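Serpin-ZX (Arabidopsis thaliana, PDB 3LE2) inhibits the metacaspase MC9 and limits the cell-death protease RD21A, acting as a serpin through cleavage of its reactive center loop and covalent trapping of the protease. Local coordinates at residues Arg6-Leu11 with Leu63-Thr68; Ser16-Lys21 with Lys295-Thr300; Leu44-Ala49 with Asp118-Ala123; Glu181-Ser186 with Pro204-Lys209; Tyr227-Gly230 with Arg234-Ser237. All blocks are in the same frame, centred on the assembly; numbering follows the deposited sequence. Where two conformers were deposited one is given.

From the N terminus, helix 5-25 enters two contacts. Interaction 1 ties its start to the turn after helix 54-63, and interaction 2 ties its middle to the end of helix 291-296, closing the longest loop, so the two cross. Interaction 3 opens on helix 37-49 before interaction 1 has closed, crosses it, and ends after helix 110-119; it is nested within interaction 2. Side chains of interaction 3 touch both: L44 packs on L63 and L299. Interactions 4 and 5 follow in series, also nested within interaction 2. Their centres lie about 19 Å apart at the strand-rich end, where they join the segment after strand 167-176 to strand 200-207 and close a hairpin.

Interaction 1: residues Arg6-Leu11 with Leu63-Thr68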
# COMPACT_ATOMS: atom_id res chain seq x y z
N ARG A 6 13.97 -4.45 -12.14
CA ARG A 6 12.71 -5.06 -12.52
C ARG A 6 12.45 -6.34 -11.74
O ARG A 6 11.32 -6.58 -11.32
CB ARG A 6 12.67 -5.37 -14.01
CG ARG A 6 12.75 -4.15 -14.90
CD ARG A 6 11.43 -3.41 -14.96
NE ARG A 6 11.38 -2.47 -16.08
CZ ARG A 6 10.35 -1.67 -16.33
NH1 ARG A 6 9.28 -1.69 -15.53
NH2 ARG A 6 10.38 -0.85 -17.38
N GLU A 7 13.47 -7.17 -11.58
CA GLU A 7 13.26 -8.44 -10.88
C GLU A 7 13.16 -8.22 -9.38
O GLU A 7 12.38 -8.90 -8.72
CB GLU A 7 14.29 -9.54 -11.25
CG GLU A 7 15.71 -9.07 -11.57
CD GLU A 7 16.61 -10.17 -12.18
OE1 GLU A 7 16.10 -11.26 -12.53
OE2 GLU A 7 17.83 -9.94 -12.31
N SER A 8 13.92 -7.26 -8.87
CA SER A 8 13.80 -6.83 -7.46
C SER A 8 12.36 -6.46 -7.14
O SER A 8 11.77 -6.97 -6.19
CB SER A 8 14.73 -5.65 -7.17
OG SER A 8 16.05 -6.07 -6.89
N ILE A 9 11.81 -5.56 -7.95
CA ILE A 9 10.43 -5.11 -7.78
C ILE A 9 9.46 -6.26 -7.90
O ILE A 9 8.49 -6.34 -7.14
CB ILE A 9 10.07 -4.05 -8.83
CG1 ILE A 9 10.90 -2.79 -8.63
CG2 ILE A 9 8.57 -3.73 -8.79
CD1 ILE A 9 10.63 -1.72 -9.66
N SER A 10 9.71 -7.15 -8.84
CA SER A 10 8.84 -8.30 -9.04
C SER A 10 8.90 -9.24 -7.83
O SER A 10 7.87 -9.73 -7.37
CB SER A 10 9.18 -9.04 -10.34
OG SER A 10 8.18 -9.99 -10.66
N LEU A 11 10.10 -9.50 -7.32
CA LEU A 11 10.22 -10.29 -6.10
C LEU A 11 9.56 -9.60 -4.90
O LEU A 11 8.83 -10.24 -4.15
CB LEU A 11 11.69 -10.61 -5.81
CG LEU A 11 12.37 -11.46 -6.89
CD1 LEU A 11 13.86 -11.51 -6.67
CD2 LEU A 11 11.78 -12.86 -6.93
N LEU A 63 14.21 -7.67 1.31
CA LEU A 63 13.86 -6.57 0.44
C LEU A 63 14.34 -6.78 -0.99
O LEU A 63 14.02 -5.97 -1.87
CB LEU A 63 14.42 -5.26 1.01
CG LEU A 63 13.71 -4.74 2.26
CD1 LEU A 63 14.45 -3.52 2.82
CD2 LEU A 63 12.24 -4.44 1.95
N LYS A 64 15.12 -7.84 -1.20
CA LYS A 64 15.55 -8.30 -2.54
C LYS A 64 16.57 -7.39 -3.21
O LYS A 64 16.54 -7.20 -4.42
CB LYS A 64 14.35 -8.51 -3.48
CG LYS A 64 13.19 -9.30 -2.87
CD LYS A 64 13.62 -10.68 -2.37
CE LYS A 64 12.45 -11.38 -1.68
NZ LYS A 64 12.82 -12.66 -1.03
N PHE A 65 17.46 -6.81 -2.41
CA PHE A 65 18.54 -5.99 -2.92
C PHE A 65 19.78 -6.42 -2.19
O PHE A 65 19.70 -6.87 -1.05
CB PHE A 65 18.27 -4.50 -2.67
CG PHE A 65 17.25 -3.89 -3.60
CD1 PHE A 65 17.64 -3.28 -4.79
CD2 PHE A 65 15.91 -3.93 -3.29
CE1 PHE A 65 16.71 -2.71 -5.65
CE2 PHE A 65 14.97 -3.36 -4.14
CZ PHE A 65 15.37 -2.75 -5.33
N SER A 66 20.93 -6.27 -2.84
CA SER A 66 22.18 -6.81 -2.31
C SER A 66 22.89 -5.93 -1.28
O SER A 66 23.57 -6.45 -0.40
CB SER A 66 23.15 -7.15 -3.45
OG SER A 66 22.77 -8.36 -4.08
N SER A 67 22.72 -4.61 -1.38
CA SER A 67 23.39 -3.70 -0.44
C SER A 67 22.51 -2.55 0.03
O SER A 67 21.49 -2.23 -0.60
CB SER A 67 24.67 -3.13 -1.06
OG SER A 67 24.37 -2.15 -2.05
N THR A 68 22.91 -1.94 1.14
CA THR A 68 22.24 -0.76 1.65
C THR A 68 22.29 0.38 0.63
O THR A 68 21.38 1.20 0.55
CB THR A 68 22.88 -0.28 2.96
OG1 THR A 68 24.30 -0.41 2.88
CG2 THR A 68 22.37 -1.11 4.12
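The phenyl ring of F65 carries S8 over one face: S8 CB lies 3.9 Å from the F65 ring centroid and 27° off the normal, a CH-pi contact, while S8 OG also stands above the ring near its centre. The ring of F74 meets the same ring, and Q70 and L71 of helix 68-83 add further contacts around it. This is a helix-against-turn junction in the helical part of the serpin fold, where the N-terminal helix 5-25 is docked on the bend between helices 54-63 and 68-83. The bend starts at K64, the first residue past helix 54-63 to leave helical angles, with positive phi; S67 then caps helix 68-83 through its hydroxyl to Q70 N. With S8 OG anti to its own carbonyl carbon and beside its backbone N (chi1 -83°), the hydroxyl is placed over the F65 ring and within reach of K64 O. One turn further along, L11 meets the start of the bent K64 chain: L11 CB is 3.6 Å from K64 CG and 3.9 Å from K64 CD. The aliphatic part of the lysine is thus laid along the leucine, and its NZ makes a weak bond back to S61 O. The polar link of the contact is the bond that S8 OG donates to K64 O, 2.8 Å long, with a C=O...donor angle of 162°, close to the line of the carbonyl.

Interaction 2: residues Ser16-Lys21 with Lys295-Thr300; sequences SMNLAK and KGLGLT
L297 drives its two methyl groups against neighbouring side chains of helix 5-25, one branch to each. L297 CD1 comes to 3.7 Å from L19 CD1 and 3.8 Å from L19 CA, so it rests on the root of that leucine as well as on its end. L297 CD2 approaches the amide of N18, 3.3 Å from N18 ND2 and 3.8 Å from N18 CG. The two leucine side chains cross at about a right angle, whereas N18 and L297 run past each other in opposite senses. N18 reaches the methyl with its CG anti to the backbone N (chi1 -166°), a setting that swings the amide toward the carbonyl side of its own residue.

In the second shell, L297 is presented by the end of helix 291-296. It is the first residue there to leave helical angles, and G298, at phi 88°, is the C-prime residue of a Schellman motif; the evidence includes the bond from G298 N to K295 O at 2.8 Å. L299 then centres an inverse gamma turn and packs instead on Q58, I59 and F62 of helix 54-63 and L44 of helix 37-49. Helix 5-25 is itself held by helix 249-258, through N18 on V257 and M17 on L253 and I256, while S16, M17 and A20 rest on I385 of strand 382-388.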
# COMPACT_ATOMS: atom_id res chain seq x y z
N SER A 16 5.26 -8.88 -0.77
CA SER A 16 4.25 -7.94 -0.30
C SER A 16 2.85 -8.58 -0.22
O SER A 16 2.09 -8.30 0.70
CB SER A 16 4.22 -6.68 -1.19
OG SER A 16 5.33 -5.83 -0.92
N MET A 17 2.51 -9.44 -1.17
CA MET A 17 1.22 -10.14 -1.12
C MET A 17 1.17 -11.08 0.07
O MET A 17 0.12 -11.24 0.70
CB MET A 17 0.95 -10.91 -2.41
CG MET A 17 0.80 -10.03 -3.64
SD MET A 17 -0.45 -8.75 -3.49
CE MET A 17 -1.93 -9.70 -3.32
N ASN A 18 2.29 -11.72 0.38
CA ASN A 18 2.32 -12.58 1.55
C ASN A 18 2.22 -11.74 2.84
O ASN A 18 1.53 -12.12 3.79
CB ASN A 18 3.59 -13.45 1.55
CG ASN A 18 3.52 -14.59 2.54
OD1 ASN A 18 2.44 -15.02 2.95
ND2 ASN A 18 4.68 -15.07 2.96
N LEU A 19 2.89 -10.60 2.86
CA LEU A 19 2.72 -9.65 3.96
C LEU A 19 1.23 -9.31 4.09
O LEU A 19 0.67 -9.38 5.19
CB LEU A 19 3.57 -8.39 3.73
CG LEU A 19 3.34 -7.22 4.70
CD1 LEU A 19 3.57 -7.64 6.12
CD2 LEU A 19 4.23 -6.03 4.35
N ALA A 20 0.57 -8.98 2.98
CA ALA A 20 -0.86 -8.69 3.02
C ALA A 20 -1.66 -9.86 3.60
O ALA A 20 -2.63 -9.66 4.33
CB ALA A 20 -1.38 -8.31 1.64
N LYS A 21 -1.27 -11.08 3.26
CA LYS A 21 -1.91 -12.28 3.79
C LYS A 21 -1.78 -12.30 5.30
O LYS A 21 -2.76 -12.51 6.02
CB LYS A 21 -1.30 -13.54 3.18
CG LYS A 21 -1.88 -14.87 3.69
CD LYS A 21 -3.28 -15.15 3.15
CE LYS A 21 -3.77 -16.54 3.54
NZ LYS A 21 -5.14 -16.87 3.02
N LYS A 295 7.79 -9.94 12.01
CA LYS A 295 8.39 -11.03 12.77
C LYS A 295 7.81 -12.37 12.32
O LYS A 295 8.53 -13.36 12.17
CB LYS A 295 8.18 -10.82 14.28
CG LYS A 295 9.19 -9.87 14.88
CD LYS A 295 8.68 -9.19 16.12
CE LYS A 295 8.48 -10.15 17.25
NZ LYS A 295 8.17 -9.39 18.49
N GLY A 296 6.50 -12.38 12.09
CA GLY A 296 5.82 -13.55 11.57
C GLY A 296 6.38 -14.07 10.26
O GLY A 296 6.46 -15.28 10.07
N LEU A 297 6.75 -13.16 9.36
CA LEU A 297 7.37 -13.55 8.09
C LEU A 297 8.85 -13.84 8.25
O LEU A 297 9.58 -13.97 7.26
CB LEU A 297 7.21 -12.45 7.04
CG LEU A 297 5.77 -12.16 6.61
CD1 LEU A 297 5.61 -10.72 6.20
CD2 LEU A 297 5.38 -13.11 5.50
N GLY A 298 9.31 -13.91 9.50
CA GLY A 298 10.69 -14.24 9.79
C GLY A 298 11.66 -13.07 9.82
O GLY A 298 12.87 -13.28 10.00
N LEU A 299 11.16 -11.85 9.65
CA LEU A 299 12.02 -10.66 9.75
C LEU A 299 12.07 -10.25 11.20
O LEU A 299 11.46 -9.27 11.60
CB LEU A 299 11.53 -9.51 8.86
CG LEU A 299 12.54 -8.37 8.67
CD1 LEU A 299 13.91 -8.90 8.28
CD2 LEU A 299 12.06 -7.36 7.64
N THR A 300 12.82 -11.03 11.98
CA THR A 300 12.84 -10.94 13.44
C THR A 300 13.96 -10.07 13.98
O THR A 300 13.83 -9.48 15.04
CB THR A 300 13.01 -12.34 14.05
OG1 THR A 300 13.90 -13.12 13.24
CG2 THR A 300 11.67 -13.06 14.14

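Interaction 3: residues Leu44-Ala49 with Asp118-Ala123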
# COMPACT_ATOMS: atom_id res chain seq x y z
N LEU A 44 11.87 -0.26 6.27
CA LEU A 44 12.83 -1.35 6.38
C LEU A 44 14.18 -0.99 5.76
O LEU A 44 15.23 -1.37 6.28
CB LEU A 44 12.27 -2.65 5.80
CG LEU A 44 11.05 -3.21 6.54
CD1 LEU A 44 10.43 -4.38 5.78
CD2 LEU A 44 11.41 -3.63 7.97
N SER A 45 14.15 -0.23 4.66
CA SER A 45 15.39 0.31 4.06
C SER A 45 16.12 1.27 5.02
O SER A 45 17.34 1.23 5.14
CB SER A 45 15.09 1.02 2.75
OG SER A 45 14.48 0.14 1.81
N ILE A 46 15.36 2.14 5.68
CA ILE A 46 15.92 3.01 6.71
C ILE A 46 16.56 2.22 7.86
O ILE A 46 17.63 2.55 8.34
CB ILE A 46 14.84 3.97 7.25
CG1 ILE A 46 14.43 4.95 6.14
CG2 ILE A 46 15.35 4.72 8.45
CD1 ILE A 46 13.24 5.81 6.49
N ILE A 47 15.90 1.15 8.27
CA ILE A 47 16.42 0.32 9.35
C ILE A 47 17.67 -0.45 8.93
O ILE A 47 18.63 -0.58 9.70
CB ILE A 47 15.37 -0.69 9.82
CG1 ILE A 47 14.17 0.05 10.41
CG2 ILE A 47 15.98 -1.66 10.83
CD1 ILE A 47 12.97 -0.84 10.65
N ALA A 48 17.66 -0.96 7.71
CA ALA A 48 18.82 -1.68 7.21
C ALA A 48 20.03 -0.75 7.27
O ALA A 48 21.12 -1.16 7.65
CB ALA A 48 18.58 -2.18 5.79
N ALA A 49 19.80 0.51 6.91
CA ALA A 49 20.88 1.48 6.78
C ALA A 49 21.54 1.80 8.13
O ALA A 49 22.69 2.23 8.17
CB ALA A 49 20.36 2.75 6.13
N ASP A 118 18.25 12.91 3.22
CA ASP A 118 18.63 13.00 1.81
C ASP A 118 18.02 11.92 0.91
O ASP A 118 17.36 12.22 -0.10
CB ASP A 118 20.15 12.98 1.67
CG ASP A 118 20.82 14.17 2.32
OD1 ASP A 118 20.28 15.30 2.22
OD2 ASP A 118 21.90 13.98 2.93
N SER A 119 18.26 10.66 1.26
CA SER A 119 17.73 9.57 0.45
C SER A 119 16.25 9.32 0.72
O SER A 119 15.56 8.72 -0.10
CB SER A 119 18.54 8.29 0.68
OG SER A 119 19.90 8.45 0.33
N TYR A 120 15.75 9.79 1.85
CA TYR A 120 14.44 9.36 2.32
C TYR A 120 13.47 10.49 2.63
O TYR A 120 12.26 10.25 2.74
CB TYR A 120 14.60 8.45 3.55
CG TYR A 120 15.29 7.14 3.23
CD1 TYR A 120 14.60 6.10 2.63
CD2 TYR A 120 16.63 6.96 3.52
CE1 TYR A 120 15.22 4.91 2.33
CE2 TYR A 120 17.26 5.78 3.23
CZ TYR A 120 16.55 4.76 2.63
OH TYR A 120 17.18 3.57 2.33
N LYS A 121 13.98 11.71 2.76
CA LYS A 121 13.15 12.85 3.12
C LYS A 121 12.36 12.53 4.39
O LYS A 121 11.16 12.77 4.48
CB LYS A 121 12.22 13.22 1.96
CG LYS A 121 12.99 13.59 0.70
CD LYS A 121 12.08 13.95 -0.45
CE LYS A 121 12.74 13.59 -1.78
NZ LYS A 121 14.20 13.89 -1.78
N ALA A 122 13.08 11.97 5.36
CA ALA A 122 12.49 11.42 6.56
C ALA A 122 13.01 12.17 7.78
O ALA A 122 14.21 12.41 7.89
CB ALA A 122 12.81 9.93 6.67
N ALA A 123 12.11 12.54 8.68
CA ALA A 123 12.49 13.25 9.89
C ALA A 123 13.10 12.28 10.88
O ALA A 123 12.82 11.09 10.84
CB ALA A 123 11.27 13.92 10.50
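The hydroxyl of Y120 lies against S45 CB, 3.3 Å from Y120 OH, and is held by a hydrogen bond with N72 OD1 of helix 68-83. The buried phenol oxygen is therefore satisfied by the asparagine, and its contact with the serine is one of packing, since S45 OG is occupied by N41 O one turn back along its own helix. S45 O lies nearby too, 3.7 Å from Y120 OH.

The larger area is apolar. I46 CG1 sits over the face of the Y120 ring, 3.7 Å from its centroid and only 11° off the normal, a CH-pi contact made almost plumb above the ring centre. With CG1 anti to the carbonyl carbon (chi1 -67°), the isoleucine sends that branch across the tyrosine, and the two side chains run in opposite directions. I46 CD1 continues past the ring root to A122 CB at 4.1 Å, so a single branch bridges both apolar partners. S45 CB meets the ring obliquely, 3.9 Å from Y120 CE1.

All four touching residues are buried. The contact fastens helix 37-49 to the turn that leads from helix 110-119 into strand 123-127; I46 also reaches F112 and L116 of helix 110-119, S45 touches L71 of helix 68-83 and L63 of helix 54-63, and A123 pairs with strand 93-103.

Interaction 4: residues Glu181-Ser186 with Pro204-Lys209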
# COMPACT_ATOMS: atom_id res chain seq x y z
N GLU A 181 -12.05 7.49 -16.46
CA GLU A 181 -13.44 7.42 -16.91
C GLU A 181 -14.38 7.51 -15.71
O GLU A 181 -14.48 6.56 -14.94
CB GLU A 181 -13.70 6.10 -17.61
CG GLU A 181 -12.95 5.91 -18.91
CD GLU A 181 -13.66 6.54 -20.08
OE1 GLU A 181 -14.87 6.87 -19.94
OE2 GLU A 181 -13.01 6.71 -21.14
N LYS A 182 -15.09 8.62 -15.57
CA LYS A 182 -16.05 8.74 -14.48
C LYS A 182 -17.15 7.70 -14.61
O LYS A 182 -17.39 7.17 -15.70
CB LYS A 182 -16.65 10.15 -14.43
CG LYS A 182 -17.49 10.52 -15.66
CD LYS A 182 -17.75 12.03 -15.69
CE LYS A 182 -18.52 12.46 -16.93
NZ LYS A 182 -18.59 13.95 -17.02
N PHE A 183 -17.79 7.38 -13.49
CA PHE A 183 -19.03 6.60 -13.50
C PHE A 183 -20.17 7.60 -13.43
O PHE A 183 -20.02 8.67 -12.86
CB PHE A 183 -19.11 5.69 -12.28
CG PHE A 183 -18.06 4.63 -12.26
CD1 PHE A 183 -18.37 3.33 -12.60
CD2 PHE A 183 -16.76 4.93 -11.89
CE1 PHE A 183 -17.41 2.34 -12.58
CE2 PHE A 183 -15.79 3.96 -11.85
CZ PHE A 183 -16.11 2.66 -12.20
N ASP A 184 -21.31 7.25 -14.02
CA ASP A 184 -22.49 8.10 -13.94
C ASP A 184 -23.17 7.87 -12.59
O ASP A 184 -23.77 6.81 -12.35
CB ASP A 184 -23.46 7.81 -15.09
CG ASP A 184 -24.57 8.86 -15.20
OD1 ASP A 184 -24.98 9.42 -14.16
OD2 ASP A 184 -25.03 9.12 -16.33
N GLU A 185 -23.07 8.85 -11.71
CA GLU A 185 -23.61 8.73 -10.37
C GLU A 185 -25.13 8.50 -10.39
O GLU A 185 -25.68 7.93 -9.45
CB GLU A 185 -23.26 9.97 -9.55
CG GLU A 185 -23.81 9.93 -8.15
CD GLU A 185 -23.52 11.20 -7.39
OE1 GLU A 185 -22.58 11.93 -7.80
OE2 GLU A 185 -24.22 11.48 -6.39
N SER A 186 -25.78 8.92 -11.46
CA SER A 186 -27.22 8.67 -11.61
C SER A 186 -27.51 7.18 -11.68
O SER A 186 -28.64 6.75 -11.41
CB SER A 186 -27.77 9.35 -12.86
OG SER A 186 -26.97 10.46 -13.24
N PRO A 204 -24.37 0.72 -1.91
CA PRO A 204 -24.31 1.39 -3.22
C PRO A 204 -23.30 0.72 -4.17
O PRO A 204 -22.10 0.66 -3.87
CB PRO A 204 -23.83 2.82 -2.88
CG PRO A 204 -23.74 2.89 -1.37
CD PRO A 204 -23.76 1.51 -0.83
N PHE A 205 -23.78 0.22 -5.30
CA PHE A 205 -22.93 -0.30 -6.36
C PHE A 205 -22.92 0.63 -7.56
O PHE A 205 -23.98 0.97 -8.10
CB PHE A 205 -23.43 -1.67 -6.83
CG PHE A 205 -23.08 -2.81 -5.91
CD1 PHE A 205 -21.88 -3.49 -6.06
CD2 PHE A 205 -23.96 -3.22 -4.92
CE1 PHE A 205 -21.56 -4.56 -5.25
CE2 PHE A 205 -23.64 -4.29 -4.09
CZ PHE A 205 -22.43 -4.96 -4.26
N MET A 206 -21.73 1.05 -7.98
CA MET A 206 -21.58 1.82 -9.21
C MET A 206 -21.70 0.88 -10.41
O MET A 206 -21.38 -0.30 -10.31
CB MET A 206 -20.23 2.51 -9.23
CG MET A 206 -19.92 3.29 -7.98
SD MET A 206 -18.40 4.22 -8.08
CE MET A 206 -17.23 2.93 -8.51
N THR A 207 -22.15 1.42 -11.54
CA THR A 207 -22.24 0.63 -12.76
C THR A 207 -21.87 1.44 -13.99
O THR A 207 -21.71 2.66 -13.91
CB THR A 207 -23.64 0.02 -12.97
OG1 THR A 207 -23.57 -0.96 -14.02
CG2 THR A 207 -24.64 1.10 -13.35
N SER A 208 -21.71 0.74 -15.11
CA SER A 208 -21.35 1.37 -16.37
C SER A 208 -21.65 0.45 -17.55
O SER A 208 -21.71 -0.78 -17.40
CB SER A 208 -19.87 1.75 -16.40
OG SER A 208 -19.52 2.23 -17.68
N LYS A 209 -21.83 1.04 -18.72
CA LYS A 209 -22.06 0.25 -19.92
C LYS A 209 -20.90 0.42 -20.87
O LYS A 209 -20.86 -0.22 -21.91
CB LYS A 209 -23.39 0.61 -20.59
CG LYS A 209 -24.57 -0.25 -20.13
CD LYS A 209 -25.86 0.08 -20.88
CE LYS A 209 -26.92 -1.00 -20.68
NZ LYS A 209 -27.14 -1.34 -19.24
O HOH W 1 -18.17 4.61 -17.10
O HOH W 2 -22.69 4.31 -11.39
O HOH W 3 -21.10 4.75 -15.28
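Aromatic and sulfur contacts come first: M206 lies over one face of the F183 ring. M206 CE lies 3.8 Å from the F183 ring centroid, 11° off the normal, which meets the geometry of a CH-pi contact. M206 SD stands over the same face at 4.4 Å from the F183 centroid, making it a Met-aromatic pair; the bend at chi3 (-55°) lays the methyl across the ring. At the edge, in the ring plane, T207 O is 3.6 Å from F183 CD1.

Water-mediated links join the two backbones. Water 3 accepts from D184 N at 2.8 Å and donates to T207 O at 2.6 Å. Water 2 works in the reverse sense, donating to D184 O and accepting from T207 N, so D184 and T207 are spanned by two waters where a direct ladder of bonds is missing. Water 1 connects K182 O with S208 OG, 2.8 Å from that hydroxyl, which also bonds K210 N.

A local hydrogen bond shapes the loop: S186 N donates to D184 OD1 at 2.9 Å, on the anti side and 25° out of the carboxylate plane, forming an Asx turn.

Beyond the pair, W179 meets the F183 ring edge-to-face, F183 pairs with E337 through the backbone, and K182 forms a salt bridge to E341 of the reactive center loop. This setting, a tryptophan just after strand 167-176 beside the loop's base, is consistent with the breach of the serpin fold.

Interaction 5: residues Tyr227-Gly230 with Arg234-Ser237. With ACT (acetate ion), chain C.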
# COMPACT_ATOMS: atom_id res chain seq x y z
N TYR A 227 -6.22 5.67 -13.36
CA TYR A 227 -6.42 7.01 -12.83
C TYR A 227 -6.00 8.05 -13.85
O TYR A 227 -5.01 7.87 -14.57
CB TYR A 227 -5.60 7.22 -11.54
CG TYR A 227 -6.11 6.45 -10.35
CD1 TYR A 227 -7.26 6.85 -9.68
CD2 TYR A 227 -5.44 5.31 -9.89
CE1 TYR A 227 -7.74 6.15 -8.61
CE2 TYR A 227 -5.92 4.59 -8.81
CZ TYR A 227 -7.07 5.02 -8.17
OH TYR A 227 -7.57 4.34 -7.08
N LEU A 228 -6.76 9.14 -13.91
CA LEU A 228 -6.42 10.33 -14.69
C LEU A 228 -4.97 10.74 -14.46
O LEU A 228 -4.48 10.76 -13.33
CB LEU A 228 -7.34 11.49 -14.29
CG LEU A 228 -7.04 12.79 -15.04
CD1 LEU A 228 -7.34 12.64 -16.55
CD2 LEU A 228 -7.80 13.95 -14.41
N GLN A 229 -4.29 11.10 -15.54
CA GLN A 229 -2.85 11.33 -15.51
C GLN A 229 -2.49 12.81 -15.57
O GLN A 229 -1.58 13.26 -14.87
CB GLN A 229 -2.23 10.62 -16.70
CG GLN A 229 -0.88 9.98 -16.45
CD GLN A 229 -0.48 9.10 -17.61
OE1 GLN A 229 -1.32 8.67 -18.39
NE2 GLN A 229 0.81 8.83 -17.73
N GLY A 230 -3.21 13.56 -16.40
CA GLY A 230 -2.81 14.92 -16.72
C GLY A 230 -1.40 14.94 -17.28
O GLY A 230 -1.08 14.21 -18.22
N ARG A 234 3.67 9.41 -14.44
CA ARG A 234 3.28 8.15 -13.83
C ARG A 234 1.90 7.73 -14.28
O ARG A 234 1.05 8.57 -14.58
CB ARG A 234 3.38 8.26 -12.31
CG ARG A 234 4.80 8.59 -11.87
CD ARG A 234 4.86 9.14 -10.47
NE ARG A 234 4.01 10.31 -10.29
CZ ARG A 234 3.68 10.79 -9.10
NH1 ARG A 234 4.13 10.18 -8.01
NH2 ARG A 234 2.90 11.86 -8.99
N GLN A 235 1.68 6.43 -14.37
CA GLN A 235 0.37 5.91 -14.70
C GLN A 235 -0.11 5.00 -13.57
O GLN A 235 0.37 3.88 -13.41
CB GLN A 235 0.39 5.13 -16.02
CG GLN A 235 -0.96 4.45 -16.33
CD GLN A 235 -2.12 5.45 -16.40
OE1 GLN A 235 -3.02 5.46 -15.55
NE2 GLN A 235 -2.09 6.30 -17.42
N PHE A 236 -1.07 5.49 -12.79
CA PHE A 236 -1.59 4.71 -11.68
C PHE A 236 -2.85 3.99 -12.13
O PHE A 236 -3.61 4.51 -12.94
CB PHE A 236 -1.93 5.61 -10.50
CG PHE A 236 -0.74 6.34 -9.93
CD1 PHE A 236 -0.48 7.65 -10.28
CD2 PHE A 236 0.10 5.71 -9.02
CE1 PHE A 236 0.61 8.32 -9.76
CE2 PHE A 236 1.19 6.38 -8.47
CZ PHE A 236 1.44 7.68 -8.84
N SER A 237 -3.07 2.80 -11.59
CA SER A 237 -4.33 2.09 -11.77
C SER A 237 -4.70 1.35 -10.49
O SER A 237 -3.84 1.09 -9.63
CB SER A 237 -4.25 1.09 -12.93
OG SER A 237 -3.78 1.73 -14.10
C ACT C . -4.77 -1.34 -16.99
O ACT C . -5.15 -0.35 -16.30
OXT ACT C . -5.22 -2.46 -16.65
CH3 ACT C . -3.84 -1.19 -18.16
O HOH W 4 -2.33 8.01 -13.12
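Y227 and F236 form the tight half of this contact. Y227 N donates to F236 O at 2.9 Å, and the N-H...O angle of 176° makes the bond nearly straight, although the donor is tilted 31° out of the carbonyl plane. Beside it Y227 CD2 packs on F236 CB at 3.6 Å, the side chains crossing at about a right angle, while S237 N lies at the tyrosine ring's edge, 3.8 Å from Y227 CD2. Stacking on W179 and an edge-to-face meeting with F175 hold that ring further.

The two segments flank the turn of an antiparallel beta-hairpin, strands 220-226 and 236-243, in the serpin's strand-rich half. Y227 O and F236 N do not bond directly: water 4 lies between them, donating to Y227 O at 3.1 Å and accepting from F236 N at 2.8 Å, so the ladder is wedged apart just where the turn begins.

On the looser, partly exposed side, the Q229 chain, extended beyond CG, lies alongside the backbone of the other arm at R234. Within that second arm, the edge of the F236 ring meets a face of the R234 guanidinium (F236 CZ 3.6 Å above the plane), whose NH2 is in a salt bridge to D232 and whose NH1 is bonded to A84 O.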